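Local atomic coordinates of o-succinylbenzoate synthase (Synechococcus elongatus, PDB entry 2OZT), a protein that catalyses the metal-dependent dehydration of 2-succinyl-6-hydroxy-2,4-cyclohexadiene-1-carboxylate to 2-succinylbenzoate, a step on the route to phylloquinone. Residues 165-170 with 219-224; 195-200 with 205-210. All coordinates share one frame; numbering follows the deposited sequence.

Interaction 1 of 2, residues 165-170 with 219-224; sequences RLDANG and ALDESV. With NA (sodium ion), chain D; PO4 (phosphate ion), chain B.
A sodium ion joins Asp167 to Asp221 and Glu222, each lending one carboxylate oxygen. The ion lies 2.5 Å from Asp167 OD1, and Asp221 OD2 and Glu222 OE1 reach it from the other segment. Asp221 turns its CG anti to its own N (chi1 -180°), which brings OD2 to the ion, whereas Glu222 gets there by folding its chain at chi2 (87°). This is the metal site of the enolase-superfamily barrel, where acidic residues at the C-terminal ends of strands 163-167, 192-196 and 218-220 bind magnesium: Asp167, Glu196 and Asp221. The sodium here shares Asp167 and Asp221 with that set and takes Glu222 as its third protein ligand.

One direct hydrogen bond crosses between the segments. Asn169 ND2 donates to Glu222 OE2 over 3.0 Å, nearly straight at 172°, and meets the syn lone pair while the two flat groups stand 82° apart. With an alanine in place of the asparagine, Glu222 OE2 would probably lose this donor and its carboxylate would be freer to turn away from the ion. Asp167 OD1 also accepts from Asn169 N, closing an Asx turn.

A water donates to both Asp167 OD2 and Asp221 OD2, bridging like charges 4.5 Å apart. Salt bridges with Lys136 for Asp167 and with Lys245, the predicted proton acceptor, for Asp221 probably offset some of this crowding of negative charge.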
# COMPACT_ATOMS: atom_id res chain seq x y z
N ARG A 165 -9.77 11.12 4.24
CA ARG A 165 -8.54 10.79 4.96
C ARG A 165 -7.58 11.95 4.81
O ARG A 165 -7.51 12.55 3.72
CB ARG A 165 -7.92 9.51 4.34
CG ARG A 165 -8.82 8.28 4.39
CD ARG A 165 -8.38 7.24 3.40
NE ARG A 165 -9.32 6.12 3.48
CZ ARG A 165 -9.18 4.98 2.78
NH1 ARG A 165 -8.16 4.80 1.94
NH2 ARG A 165 -10.11 4.02 2.93
N LEU A 166 -6.87 12.31 5.88
CA LEU A 166 -5.89 13.40 5.78
C LEU A 166 -4.50 12.79 5.90
O LEU A 166 -4.19 12.21 6.94
CB LEU A 166 -6.09 14.40 6.91
CG LEU A 166 -7.48 15.00 6.95
CD1 LEU A 166 -7.59 15.94 8.19
CD2 LEU A 166 -7.82 15.71 5.66
N ASP A 167 -3.65 12.95 4.90
CA ASP A 167 -2.35 12.30 4.93
C ASP A 167 -1.25 13.32 5.16
O ASP A 167 -0.93 14.09 4.26
CB ASP A 167 -2.14 11.56 3.61
CG ASP A 167 -0.97 10.60 3.66
OD1 ASP A 167 -0.24 10.51 4.70
OD2 ASP A 167 -0.72 9.86 2.66
N ALA A 168 -0.65 13.25 6.35
CA ALA A 168 0.46 14.14 6.65
C ALA A 168 1.82 13.62 6.22
O ALA A 168 2.82 14.39 6.22
CB ALA A 168 0.46 14.46 8.13
N ASN A 169 1.93 12.32 5.90
CA ASN A 169 3.21 11.74 5.48
C ASN A 169 4.35 12.04 6.44
O ASN A 169 5.50 12.21 6.03
CB ASN A 169 3.58 12.16 4.05
CG ASN A 169 2.56 11.70 3.06
OD1 ASN A 169 1.77 12.50 2.55
ND2 ASN A 169 2.55 10.40 2.79
N GLY A 170 4.02 12.06 7.73
CA GLY A 170 5.05 12.23 8.74
C GLY A 170 5.62 13.64 8.79
O GLY A 170 6.71 13.84 9.33
N ALA A 219 -4.00 6.67 11.40
CA ALA A 219 -3.53 5.52 10.63
C ALA A 219 -2.03 5.54 10.51
O ALA A 219 -1.42 6.57 10.25
CB ALA A 219 -4.13 5.57 9.25
N LEU A 220 -1.40 4.37 10.61
CA LEU A 220 0.03 4.25 10.33
C LEU A 220 0.26 3.82 8.90
O LEU A 220 -0.50 3.00 8.37
CB LEU A 220 0.64 3.16 11.23
CG LEU A 220 0.54 3.50 12.72
CD1 LEU A 220 0.99 2.28 13.48
CD2 LEU A 220 1.35 4.73 13.14
N ASP A 221 1.30 4.39 8.29
CA ASP A 221 1.59 4.09 6.87
C ASP A 221 3.09 3.89 6.77
O ASP A 221 3.55 2.75 6.72
CB ASP A 221 1.05 5.22 5.98
CG ASP A 221 1.30 5.01 4.51
OD1 ASP A 221 1.49 3.85 4.05
OD2 ASP A 221 1.30 6.01 3.75
N GLU A 222 3.87 4.97 6.75
CA GLU A 222 5.32 4.84 6.74
C GLU A 222 5.81 4.00 7.89
O GLU A 222 6.84 3.30 7.77
CB GLU A 222 5.95 6.25 6.78
CG GLU A 222 5.84 7.06 5.46
CD GLU A 222 4.57 7.88 5.26
OE1 GLU A 222 3.58 7.68 5.99
OE2 GLU A 222 4.55 8.74 4.31
N SER A 223 5.07 3.99 9.01
CA SER A 223 5.47 3.20 10.16
C SER A 223 5.29 1.70 10.00
O SER A 223 5.88 0.92 10.79
CB SER A 223 4.69 3.63 11.41
OG SER A 223 5.16 4.88 11.94
N VAL A 224 4.43 1.30 9.05
CA VAL A 224 4.11 -0.12 8.88
C VAL A 224 4.33 -0.61 7.45
O VAL A 224 3.45 -0.53 6.61
CB VAL A 224 2.71 -0.52 9.44
CG1 VAL A 224 2.70 -0.43 10.99
CG2 VAL A 224 1.57 0.35 8.87
NA NA D . 1.22 8.46 4.97
P PO4 B . -13.97 3.78 3.74
O1 PO4 B . -14.06 3.42 2.29
O2 PO4 B . -12.53 3.72 4.09
O3 PO4 B . -14.48 5.22 3.89
O4 PO4 B . -14.72 3.00 4.80
O HOH W 1 0.84 7.39 1.42

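Interaction 2 of 2, residues 195-200 with 205-210; sequences VEQPLP and QALLSL
Leu207 pushes its forked end into a hollow formed by Gln197, Pro198 and Leu199. One prong, CD2, settles against the proline ring, 3.8 Å from Pro198 CG, and beside the backbone N and CB of Leu199. The other, CD1, lies 3.7 Å from Gln197 NE2, its side chain crossing that of the glutamine at about a right angle, and comes near the carbonyl oxygen of Pro200.

The complementary bump is Leu199. With CG anti to its carbonyl carbon (chi1 -58°), it sends CD1 between two residues one helical turn apart, 3.6 Å from Ala206 CB and 3.8 Å from Leu210 CD1. The small alanine probably allows this close approach of the methyl to the helix.

Strand 192-196, helix 204-213 and strand 218-220 make a beta-alpha-beta unit of the barrel, and here the loop leaving the first strand packs on the helix that follows it. Ala177 of helix 174-187 also touches Leu199, while Leu220 of the next strand meets Leu207.

Gln197 NE2 helps hold the turn of the loop, donating to Leu199 O at 2.9 Å. Its amide also bonds outward, through OE1 to the backbone N of Asp221 and through NE2 to Ser223 OG.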
# COMPACT_ATOMS: atom_id res chain seq x y z
N VAL A 195 -6.50 10.61 10.38
CA VAL A 195 -5.29 11.31 10.00
C VAL A 195 -4.20 10.24 9.82
O VAL A 195 -3.95 9.45 10.72
CB VAL A 195 -4.87 12.38 11.07
CG1 VAL A 195 -3.56 13.00 10.67
CG2 VAL A 195 -5.96 13.46 11.25
N GLU A 196 -3.57 10.26 8.67
CA GLU A 196 -2.57 9.26 8.32
C GLU A 196 -1.16 9.76 8.61
O GLU A 196 -0.80 10.87 8.16
CB GLU A 196 -2.69 8.88 6.85
CG GLU A 196 -1.83 7.71 6.42
CD GLU A 196 -2.18 7.30 5.00
OE1 GLU A 196 -3.12 7.87 4.44
OE2 GLU A 196 -1.53 6.37 4.47
N GLN A 197 -0.42 9.02 9.44
CA GLN A 197 1.00 9.31 9.72
C GLN A 197 1.25 10.79 10.12
O GLN A 197 1.97 11.50 9.44
CB GLN A 197 1.91 8.84 8.57
CG GLN A 197 3.36 8.63 9.03
CD GLN A 197 3.56 7.35 9.80
OE1 GLN A 197 3.04 6.28 9.41
NE2 GLN A 197 4.31 7.42 10.90
N PRO A 198 0.66 11.20 11.25
CA PRO A 198 0.88 12.62 11.59
C PRO A 198 2.33 12.92 11.92
O PRO A 198 2.80 14.05 11.64
CB PRO A 198 -0.02 12.83 12.80
CG PRO A 198 -0.24 11.48 13.40
CD PRO A 198 -0.28 10.56 12.17
N LEU A 199 3.06 11.95 12.45
CA LEU A 199 4.47 12.17 12.86
C LEU A 199 5.34 11.18 12.12
O LEU A 199 4.84 10.13 11.71
CB LEU A 199 4.63 11.98 14.38
CG LEU A 199 3.77 12.86 15.30
CD1 LEU A 199 3.96 12.42 16.74
CD2 LEU A 199 4.19 14.31 15.10
N PRO A 200 6.64 11.49 12.00
CA PRO A 200 7.54 10.53 11.35
C PRO A 200 7.68 9.28 12.21
O PRO A 200 7.44 9.29 13.40
CB PRO A 200 8.88 11.28 11.23
CG PRO A 200 8.79 12.42 12.19
CD PRO A 200 7.32 12.72 12.46
N GLN A 205 6.71 6.92 20.22
CA GLN A 205 6.06 7.11 21.50
C GLN A 205 5.01 8.19 21.45
O GLN A 205 3.92 8.03 22.04
CB GLN A 205 7.06 7.44 22.61
CG GLN A 205 8.22 6.48 22.68
CD GLN A 205 9.50 6.95 21.96
OE1 GLN A 205 9.47 7.52 20.84
NE2 GLN A 205 10.64 6.70 22.61
N ALA A 206 5.30 9.29 20.74
CA ALA A 206 4.30 10.34 20.62
C ALA A 206 3.13 9.92 19.71
O ALA A 206 1.98 10.28 19.94
CB ALA A 206 4.96 11.62 20.13
N LEU A 207 3.43 9.10 18.70
CA LEU A 207 2.36 8.65 17.81
C LEU A 207 1.39 7.80 18.61
O LEU A 207 0.18 7.94 18.49
CB LEU A 207 2.95 7.74 16.72
CG LEU A 207 3.45 8.36 15.42
CD1 LEU A 207 4.17 7.32 14.62
CD2 LEU A 207 2.27 8.93 14.64
N LEU A 208 1.95 6.91 19.44
CA LEU A 208 1.12 6.05 20.27
C LEU A 208 0.28 6.86 21.28
O LEU A 208 -0.93 6.68 21.40
CB LEU A 208 1.99 5.00 20.95
CG LEU A 208 1.26 3.98 21.83
CD1 LEU A 208 0.26 3.11 21.01
CD2 LEU A 208 2.30 3.10 22.57
N SER A 209 0.94 7.80 21.97
CA SER A 209 0.25 8.64 22.94
C SER A 209 -0.87 9.48 22.31
O SER A 209 -1.97 9.57 22.83
CB SER A 209 1.23 9.56 23.67
OG SER A 209 0.50 10.33 24.59
N LEU A 210 -0.59 10.06 21.13
CA LEU A 210 -1.64 10.77 20.41
C LEU A 210 -2.81 9.83 20.09
O LEU A 210 -3.95 10.17 20.33
CB LEU A 210 -1.10 11.35 19.09
CG LEU A 210 -0.28 12.64 19.18
CD1 LEU A 210 0.35 12.93 17.82
CD2 LEU A 210 -1.16 13.81 19.68

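Interaction 2 is nested within the chain loop closed by interaction 1, and their centres lie 8 Å apart. Both reach the parallel barrel sheet, in which strand 192-196 runs between strands 163-167 and 218-220; helix 204-213 leads from the middle strand to the last. The segments touch directly: Leu166 O is 2.7 Å from Glu196 N, probably hydrogen-bonded, and Gly170 N stands equally close to Gln197 O. Segment 195-200, which packs against its helix, also lies close to the metal site through Gln197. Glu196 supplies a magnesium ligand from the strand between 163-167, which ends in Asp167, and 218-220, which Asp221 directly follows, so three successive strands and their ends supply one magnesium site.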